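Local coordinates for ABC transporter, substrate binding protein (Aeropyrum pernix, PDB 3EAF) that probably captures a small solute outside the cell and hands it to an ABC transporter, and carries a bound magnesium ion, at residues 141-155 with 195-208. Numbering follows the deposited sequence.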
ATOM      1  N   GLN A 141      -0.254 -27.260  -3.631  1.00 16.90           N
ATOM      2  CA  GLN A 141       0.376 -27.210  -2.325  1.00 17.27           C
ATOM      3  C   GLN A 141       1.886 -27.370  -2.503  1.00 16.31           C
ATOM      4  O   GLN A 141       2.344 -27.942  -3.495  1.00 16.18           O
ATOM      5  CB  GLN A 141      -0.219 -28.287  -1.413  1.00 17.42           C
ATOM      6  CG  GLN A 141      -1.708 -28.057  -1.155  1.00 19.24           C
ATOM      7  CD  GLN A 141      -2.387 -29.146  -0.343  1.00 19.56           C
ATOM      8  OE1 GLN A 141      -1.741 -30.051   0.200  1.00 22.64           O
ATOM      9  NE2 GLN A 141      -3.714 -29.059  -0.255  1.00 22.47           N
ATOM     10  N   GLY A 142       2.660 -26.824  -1.571  1.00 15.49           N
ATOM     11  CA  GLY A 142       4.112 -26.860  -1.701  1.00 14.31           C
ATOM     12  C   GLY A 142       4.870 -26.099  -0.640  1.00 13.40           C
ATOM     13  O   GLY A 142       4.296 -25.641   0.348  1.00 13.67           O
ATOM     14  N   LYS A 143       6.171 -25.964  -0.867  1.00 12.56           N
ATOM     15  CA  LYS A 143       7.092 -25.377   0.091  1.00 11.82           C
ATOM     16  C   LYS A 143       7.257 -23.884  -0.139  1.00 11.26           C
ATOM     17  O   LYS A 143       7.383 -23.434  -1.282  1.00 11.10           O
ATOM     18  CB  LYS A 143       8.444 -26.081  -0.005  1.00 11.80           C
ATOM     19  CG  LYS A 143       8.411 -27.549   0.431  1.00 13.06           C
ATOM     20  CD  LYS A 143       9.777 -28.187   0.287  1.00 15.72           C
ATOM     21  CE  LYS A 143       9.778 -29.619   0.814  1.00 19.85           C
ATOM     22  NZ  LYS A 143       9.896 -29.672   2.313  1.00 23.07           N
ATOM     23  N   LEU A 144       7.276 -23.130   0.958  1.00 10.58           N
ATOM     24  CA  LEU A 144       7.311 -21.670   0.917  1.00 10.01           C
ATOM     25  C   LEU A 144       8.449 -21.096   1.760  1.00  9.76           C
ATOM     26  O   LEU A 144       8.549 -21.387   2.944  1.00  9.51           O
ATOM     27  CB  LEU A 144       5.961 -21.099   1.386  1.00  9.78           C
ATOM     28  CG  LEU A 144       5.748 -19.590   1.582  1.00 10.06           C
ATOM     29  CD1 LEU A 144       5.906 -18.817   0.274  1.00  8.03           C
ATOM     30  CD2 LEU A 144       4.371 -19.311   2.208  1.00  9.90           C
ATOM     31  N   ALA A 145       9.291 -20.272   1.137  1.00  9.40           N
ATOM     32  CA  ALA A 145      10.337 -19.525   1.839  1.00  9.09           C
ATOM     33  C   ALA A 145       9.902 -18.071   2.000  1.00  8.96           C
ATOM     34  O   ALA A 145       9.259 -17.521   1.111  1.00  9.55           O
ATOM     35  CB  ALA A 145      11.651 -19.604   1.066  1.00  8.61           C
ATOM     36  N   LEU A 146      10.256 -17.456   3.127  1.00  8.86           N
ATOM     37  CA  LEU A 146       9.882 -16.067   3.424  1.00  8.60           C
ATOM     38  C   LEU A 146      11.125 -15.181   3.474  1.00  8.40           C
ATOM     39  O   LEU A 146      11.979 -15.344   4.350  1.00  7.94           O
ATOM     40  CB  LEU A 146       9.125 -15.976   4.763  1.00  8.65           C
ATOM     41  CG  LEU A 146       7.915 -16.897   4.986  1.00  9.41           C
ATOM     42  CD1 LEU A 146       7.431 -16.835   6.443  1.00  9.20           C
ATOM     43  CD2 LEU A 146       6.779 -16.583   4.014  1.00  9.35           C
ATOM     44  N   ALA A 147      11.227 -14.254   2.525  1.00  7.99           N
ATOM     45  CA  ALA A 147      12.354 -13.325   2.478  1.00  7.78           C
ATOM     46  C   ALA A 147      11.884 -11.922   2.861  1.00  7.73           C
ATOM     47  O   ALA A 147      11.000 -11.364   2.225  1.00  7.18           O
ATOM     48  CB  ALA A 147      12.991 -13.327   1.095  1.00  7.84           C
ATOM     49  N   TYR A 148      12.471 -11.366   3.913  1.00  7.91           N
ATOM     50  CA  TYR A 148      12.077 -10.043   4.409  1.00  8.42           C
ATOM     51  C   TYR A 148      13.142  -9.504   5.354  1.00  8.62           C
ATOM     52  O   TYR A 148      13.941 -10.281   5.892  1.00  8.76           O
ATOM     53  CB  TYR A 148      10.724 -10.122   5.137  1.00  8.69           C
ATOM     54  CG  TYR A 148      10.771 -10.999   6.370  1.00  8.99           C
ATOM     55  CD1 TYR A 148      10.949 -10.440   7.634  1.00  9.35           C
ATOM     56  CD2 TYR A 148      10.681 -12.392   6.271  1.00  8.41           C
ATOM     57  CE1 TYR A 148      11.018 -11.238   8.771  1.00  9.23           C
ATOM     58  CE2 TYR A 148      10.741 -13.202   7.407  1.00  9.08           C
ATOM     59  CZ  TYR A 148      10.910 -12.614   8.651  1.00  9.13           C
ATOM     60  OH  TYR A 148      10.969 -13.391   9.784  1.00  9.48           O
ATOM     61  N   ASP A 149      13.136  -8.186   5.567  1.00  8.43           N
ATOM     62  CA  ASP A 149      14.057  -7.531   6.500  1.00  9.07           C
ATOM     63  C   ASP A 149      13.534  -7.627   7.932  1.00  9.60           C
ATOM     64  O   ASP A 149      12.562  -6.965   8.302  1.00  9.61           O
ATOM     65  CB  ASP A 149      14.280  -6.063   6.090  1.00  8.79           C
ATOM     66  CG  ASP A 149      15.458  -5.402   6.821  1.00  9.49           C
ATOM     67  OD1 ASP A 149      15.805  -5.815   7.953  1.00  8.98           O
ATOM     68  OD2 ASP A 149      16.040  -4.452   6.249  1.00 10.81           O
ATOM     69  N   SER A 150      14.199  -8.446   8.743  1.00 10.64           N
ATOM     70  CA  SER A 150      13.796  -8.680  10.126  1.00 11.54           C
ATOM     71  C   SER A 150      13.817  -7.436  11.011  1.00 11.53           C
ATOM     72  O   SER A 150      13.245  -7.454  12.103  1.00 12.43           O
ATOM     73  CB  SER A 150      14.669  -9.774  10.760  1.00 12.03           C
ATOM     74  OG  SER A 150      16.033  -9.382  10.799  1.00 13.44           O
ATOM     75  N   LYS A 151      14.450  -6.366  10.537  1.00 11.35           N
ATOM     76  CA  LYS A 151      14.645  -5.136  11.322  1.00 11.24           C
ATOM     77  C   LYS A 151      13.633  -4.029  11.012  1.00 10.99           C
ATOM     78  O   LYS A 151      13.561  -3.017  11.726  1.00 11.31           O
ATOM     79  CB  LYS A 151      16.059  -4.598  11.103  1.00 11.47           C
ATOM     80  CG  LYS A 151      17.148  -5.550  11.560  1.00 11.97           C
ATOM     81  CD  LYS A 151      18.538  -4.976  11.314  1.00 14.89           C
ATOM     82  CE  LYS A 151      19.573  -6.093  11.219  1.00 17.03           C
ATOM     83  NZ  LYS A 151      20.958  -5.565  11.360  1.00 20.99           N
ATOM     84  N   VAL A 152      12.857  -4.229   9.950  1.00 10.13           N
ATOM     85  CA  VAL A 152      11.947  -3.211   9.451  1.00  9.33           C
ATOM     86  C   VAL A 152      10.500  -3.617   9.730  1.00  9.13           C
ATOM     87  O   VAL A 152      10.061  -4.694   9.315  1.00  8.50           O
ATOM     88  CB  VAL A 152      12.197  -2.962   7.945  1.00  9.35           C
ATOM     89  CG1 VAL A 152      11.206  -1.951   7.381  1.00  8.84           C
ATOM     90  CG2 VAL A 152      13.634  -2.468   7.732  1.00  9.12           C
ATOM     91  N   ALA A 153       9.769  -2.760  10.447  1.00  8.90           N
ATOM     92  CA  ALA A 153       8.373  -3.044  10.826  1.00  9.00           C
ATOM     93  C   ALA A 153       7.481  -3.396   9.618  1.00  9.23           C
ATOM     94  O   ALA A 153       6.643  -4.305   9.692  1.00  9.20           O
ATOM     95  CB  ALA A 153       7.780  -1.875  11.622  1.00  8.69           C
ATOM     96  N   TYR A 154       7.665  -2.665   8.518  1.00  9.32           N
ATOM     97  CA  TYR A 154       6.976  -2.939   7.248  1.00  9.16           C
ATOM     98  C   TYR A 154       7.251  -4.349   6.717  1.00  9.54           C
ATOM     99  O   TYR A 154       6.319  -5.097   6.384  1.00  9.06           O
ATOM    100  CB  TYR A 154       7.375  -1.878   6.208  1.00  8.79           C
ATOM    101  CG  TYR A 154       7.352  -2.330   4.756  1.00  8.74           C
ATOM    102  CD1 TYR A 154       6.172  -2.817   4.163  1.00  8.78           C
ATOM    103  CD2 TYR A 154       8.501  -2.256   3.971  1.00  7.98           C
ATOM    104  CE1 TYR A 154       6.147  -3.232   2.834  1.00  8.54           C
ATOM    105  CE2 TYR A 154       8.484  -2.666   2.629  1.00  8.50           C
ATOM    106  CZ  TYR A 154       7.305  -3.149   2.076  1.00  8.36           C
ATOM    107  OH  TYR A 154       7.277  -3.554   0.768  1.00  7.88           O
ATOM    108  N   SER A 155       8.534  -4.697   6.637  1.00  9.89           N
ATOM    109  CA  SER A 155       8.965  -5.991   6.099  1.00 10.64           C
ATOM    110  C   SER A 155       8.470  -7.167   6.938  1.00 10.50           C
ATOM    111  O   SER A 155       8.234  -8.253   6.409  1.00 10.22           O
ATOM    112  CB  SER A 155      10.489  -6.033   5.999  1.00 10.36           C
ATOM    113  OG  SER A 155      10.966  -4.958   5.221  1.00 12.05           O
HETATM  114  N   MSE A 195      18.284 -19.992   0.159  1.00 16.62           N
HETATM  115  CA  MSE A 195      16.978 -20.595  -0.133  1.00 17.66           C
HETATM  116  C   MSE A 195      17.085 -21.803  -1.054  1.00 16.88           C
HETATM  117  O   MSE A 195      16.347 -22.775  -0.898  1.00 16.85           O
HETATM  118  CB  MSE A 195      16.019 -19.565  -0.726  1.00 17.08           C
HETATM  119  CG  MSE A 195      15.664 -18.451   0.237  1.00 17.97           C
HETATM  120 SE   MSE A 195      14.283 -17.269  -0.438  1.00 21.96          SE
HETATM  121  CE  MSE A 195      15.073 -16.861  -2.182  1.00 18.20           C
ATOM    122  N   LEU A 196      18.016 -21.737  -1.999  1.00 16.80           N
ATOM    123  CA  LEU A 196      18.271 -22.832  -2.930  1.00 17.01           C
ATOM    124  C   LEU A 196      18.508 -24.167  -2.211  1.00 17.07           C
ATOM    125  O   LEU A 196      18.030 -25.206  -2.658  1.00 17.06           O
ATOM    126  CB  LEU A 196      19.446 -22.478  -3.853  1.00 16.90           C
ATOM    127  CG  LEU A 196      19.868 -23.419  -4.984  1.00 17.14           C
ATOM    128  CD1 LEU A 196      18.733 -23.684  -5.967  1.00 17.46           C
ATOM    129  CD2 LEU A 196      21.079 -22.852  -5.699  1.00 17.04           C
ATOM    130  N   ALA A 197      19.220 -24.124  -1.087  1.00 17.32           N
ATOM    131  CA  ALA A 197      19.457 -25.309  -0.253  1.00 17.35           C
ATOM    132  C   ALA A 197      18.169 -25.976   0.237  1.00 17.38           C
ATOM    133  O   ALA A 197      18.141 -27.189   0.460  1.00 17.62           O
ATOM    134  CB  ALA A 197      20.350 -24.958   0.922  1.00 17.49           C
ATOM    135  N   ALA A 198      17.108 -25.189   0.402  1.00 16.92           N
ATOM    136  CA  ALA A 198      15.817 -25.708   0.867  1.00 16.54           C
ATOM    137  C   ALA A 198      14.867 -26.033  -0.291  1.00 16.39           C
ATOM    138  O   ALA A 198      13.817 -26.651  -0.090  1.00 16.45           O
ATOM    139  CB  ALA A 198      15.168 -24.733   1.840  1.00 16.39           C
ATOM    140  N   ASP A 199      15.257 -25.622  -1.498  1.00 15.97           N
ATOM    141  CA  ASP A 199      14.483 -25.845  -2.727  1.00 16.14           C
ATOM    142  C   ASP A 199      12.963 -25.577  -2.571  1.00 15.66           C
ATOM    143  O   ASP A 199      12.143 -26.484  -2.757  1.00 15.73           O
ATOM    144  CB  ASP A 199      14.761 -27.252  -3.286  1.00 16.51           C
ATOM    145  CG  ASP A 199      14.134 -27.482  -4.657  1.00 17.64           C
ATOM    146  OD1 ASP A 199      14.151 -26.560  -5.505  1.00 19.14           O
ATOM    147  OD2 ASP A 199      13.625 -28.600  -4.882  1.00 20.23           O
ATOM    148  N   PRO A 200      12.587 -24.324  -2.233  1.00 15.10           N
ATOM    149  CA  PRO A 200      11.161 -24.015  -2.114  1.00 14.46           C
ATOM    150  C   PRO A 200      10.483 -23.958  -3.484  1.00 14.28           C
ATOM    151  O   PRO A 200      11.151 -23.728  -4.495  1.00 14.12           O
ATOM    152  CB  PRO A 200      11.153 -22.629  -1.463  1.00 14.62           C
ATOM    153  CG  PRO A 200      12.441 -22.003  -1.885  1.00 14.22           C
ATOM    154  CD  PRO A 200      13.432 -23.139  -1.963  1.00 14.79           C
ATOM    155  N   ASP A 201       9.174 -24.193  -3.508  1.00 13.26           N
ATOM    156  CA  ASP A 201       8.388 -24.037  -4.724  1.00 13.06           C
ATOM    157  C   ASP A 201       8.005 -22.570  -4.885  1.00 12.47           C
ATOM    158  O   ASP A 201       7.897 -22.071  -6.006  1.00 12.33           O
ATOM    159  CB  ASP A 201       7.116 -24.891  -4.655  1.00 13.27           C
ATOM    160  CG  ASP A 201       7.414 -26.356  -4.415  1.00 14.39           C
ATOM    161  OD1 ASP A 201       7.963 -26.999  -5.333  1.00 16.14           O
ATOM    162  OD2 ASP A 201       7.107 -26.857  -3.308  1.00 14.60           O
ATOM    163  N   TYR A 202       7.800 -21.899  -3.751  1.00 11.52           N
ATOM    164  CA  TYR A 202       7.321 -20.527  -3.715  1.00 11.35           C
ATOM    165  C   TYR A 202       8.154 -19.670  -2.760  1.00 10.83           C
ATOM    166  O   TYR A 202       8.554 -20.126  -1.682  1.00 10.14           O
ATOM    167  CB  TYR A 202       5.847 -20.474  -3.294  1.00 11.59           C
ATOM    168  CG  TYR A 202       4.942 -21.489  -3.974  1.00 12.60           C
ATOM    169  CD1 TYR A 202       4.698 -21.442  -5.347  1.00 12.78           C
ATOM    170  CD2 TYR A 202       4.309 -22.482  -3.231  1.00 13.86           C
ATOM    171  CE1 TYR A 202       3.853 -22.383  -5.968  1.00 13.86           C
ATOM    172  CE2 TYR A 202       3.467 -23.416  -3.834  1.00 13.40           C
ATOM    173  CZ  TYR A 202       3.243 -23.363  -5.196  1.00 14.13           C
ATOM    174  OH  TYR A 202       2.399 -24.298  -5.773  1.00 14.97           O
ATOM    175  N   VAL A 203       8.420 -18.433  -3.175  1.00 10.09           N
ATOM    176  CA  VAL A 203       9.122 -17.456  -2.335  1.00  9.63           C
ATOM    177  C   VAL A 203       8.245 -16.225  -2.139  1.00  9.46           C
ATOM    178  O   VAL A 203       7.748 -15.656  -3.111  1.00  9.31           O
ATOM    179  CB  VAL A 203      10.484 -17.033  -2.949  1.00  9.51           C
ATOM    180  CG1 VAL A 203      11.124 -15.890  -2.147  1.00  9.87           C
ATOM    181  CG2 VAL A 203      11.446 -18.220  -3.022  1.00  9.17           C
ATOM    182  N   TRP A 204       8.044 -15.836  -0.877  1.00  9.37           N
ATOM    183  CA  TRP A 204       7.435 -14.545  -0.536  1.00  9.42           C
ATOM    184  C   TRP A 204       8.521 -13.493  -0.273  1.00  9.42           C
ATOM    185  O   TRP A 204       9.521 -13.784   0.380  1.00  9.43           O
ATOM    186  CB  TRP A 204       6.531 -14.694   0.694  1.00  9.48           C
ATOM    187  CG  TRP A 204       6.121 -13.390   1.332  1.00  9.88           C
ATOM    188  CD1 TRP A 204       6.664 -12.809   2.450  1.00  9.90           C
ATOM    189  CD2 TRP A 204       5.086 -12.509   0.885  1.00  9.38           C
ATOM    190  NE1 TRP A 204       6.026 -11.620   2.724  1.00  9.90           N
ATOM    191  CE2 TRP A 204       5.050 -11.415   1.783  1.00  9.52           C
ATOM    192  CE3 TRP A 204       4.182 -12.539  -0.184  1.00  9.15           C
ATOM    193  CZ2 TRP A 204       4.145 -10.356   1.640  1.00  9.14           C
ATOM    194  CZ3 TRP A 204       3.284 -11.490  -0.324  1.00  9.26           C
ATOM    195  CH2 TRP A 204       3.273 -10.413   0.583  1.00  9.57           C
ATOM    196  N   CYS A 205       8.340 -12.282  -0.794  1.00  9.40           N
ATOM    197  CA  CYS A 205       9.221 -11.176  -0.421  1.00  9.34           C
ATOM    198  C   CYS A 205       8.436  -9.985   0.137  1.00  8.85           C
ATOM    199  O   CYS A 205       7.508  -9.499  -0.498  1.00  8.52           O
ATOM    200  CB  CYS A 205      10.119 -10.746  -1.583  1.00  9.25           C
ATOM    201  SG  CYS A 205      11.384  -9.550  -1.081  1.00 10.41           S
ATOM    202  N   GLY A 206       8.837  -9.518   1.319  1.00  8.81           N
ATOM    203  CA  GLY A 206       8.115  -8.459   2.021  1.00  8.32           C
ATOM    204  C   GLY A 206       8.677  -7.050   1.911  1.00  8.15           C
ATOM    205  O   GLY A 206       8.190  -6.148   2.586  1.00  8.04           O
ATOM    206  N   ASN A 207       9.666  -6.854   1.035  1.00  7.86           N
ATOM    207  CA  ASN A 207      10.337  -5.558   0.876  1.00  7.83           C
ATOM    208  C   ASN A 207       9.829  -4.772  -0.348  1.00  7.70           C
ATOM    209  O   ASN A 207       8.946  -5.243  -1.072  1.00  7.98           O
ATOM    210  CB  ASN A 207      11.859  -5.753   0.752  1.00  7.67           C
ATOM    211  CG  ASN A 207      12.491  -6.381   1.986  1.00  8.11           C
ATOM    212  OD1 ASN A 207      11.843  -6.567   3.020  1.00  8.82           O
ATOM    213  ND2 ASN A 207      13.775  -6.706   1.879  1.00  7.15           N
ATOM    214  N   THR A 208      10.399  -3.587  -0.577  1.00  7.48           N
ATOM    215  CA  THR A 208      10.038  -2.762  -1.731  1.00  7.60           C
ATOM    216  C   THR A 208      10.676  -3.296  -3.016  1.00  7.67           C
ATOM    217  O   THR A 208      11.540  -4.178  -2.967  1.00  7.59           O
ATOM    218  CB  THR A 208      10.418  -1.267  -1.536  1.00  7.67           C
ATOM    219  OG1 THR A 208      11.844  -1.124  -1.553  1.00  7.73           O
ATOM    220  CG2 THR A 208       9.869  -0.729  -0.214  1.00  6.70           C
TER
HETATM  221  O   HOH W   1      13.119 -28.422   2.145  1.00 33.17           O
HETATM  222  O   HOH W   2       6.077  -6.596   4.017  1.00  5.44           O
HETATM  223  O   HOH W   3       6.529  -9.532   4.592  1.00  9.63           O
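Strands 142-148 and 202-205 run parallel, their axes 4.7 Å apart at 24°, and a ladder from A145 N to Y202 O (2.9 Å) through W204 N to A145 O and A147 N to W204 O ends with G206 N on A147 O. At its start K143 N points almost straight (178°) at D201 OD2, 2.8 Å away, meeting the anti lone pair, while K143 O receives both Y202 N and, from above its carbonyl plane, D201 N. On one face, L144 CD1 sits 3.9 Å from Y202 CB, brought there by CG lying anti to the backbone N (chi1 174°), and L146 CD2 packs on W204 CB; helix 124-139 packs on L144, Y202 and W204. On the other, the methyl of A145 meets the selenium SE of selenomethionine M195 at 3.8 Å and P200 CG.

Past the strand ends, N207 OD1 accepts D149 N in its carbonyl plane (3.3 Å) and, from above that plane, S155 OG (2.9 Å), while its ND2 reaches L179 O and S211 OG. Replacing N207 by an alanine would probably deprive D149 N and S155 OG of their shared acceptor and let the 149-152 turn shift. G206 O lies 3.1 Å above one face of the Y154 ring, whose hydroxyl bonds N231. Adjacent parallel strands that both pass into helices at their C-terminal ends, with 171-178 outside 142-148 and 227-230 beyond 202-205, are characteristic of the Rossmann-like lobe of a periplasmic binding protein; a glycerol beside Y154, probably from the crystallisation liquor, is consistent with a pocket at these C-terminal ends.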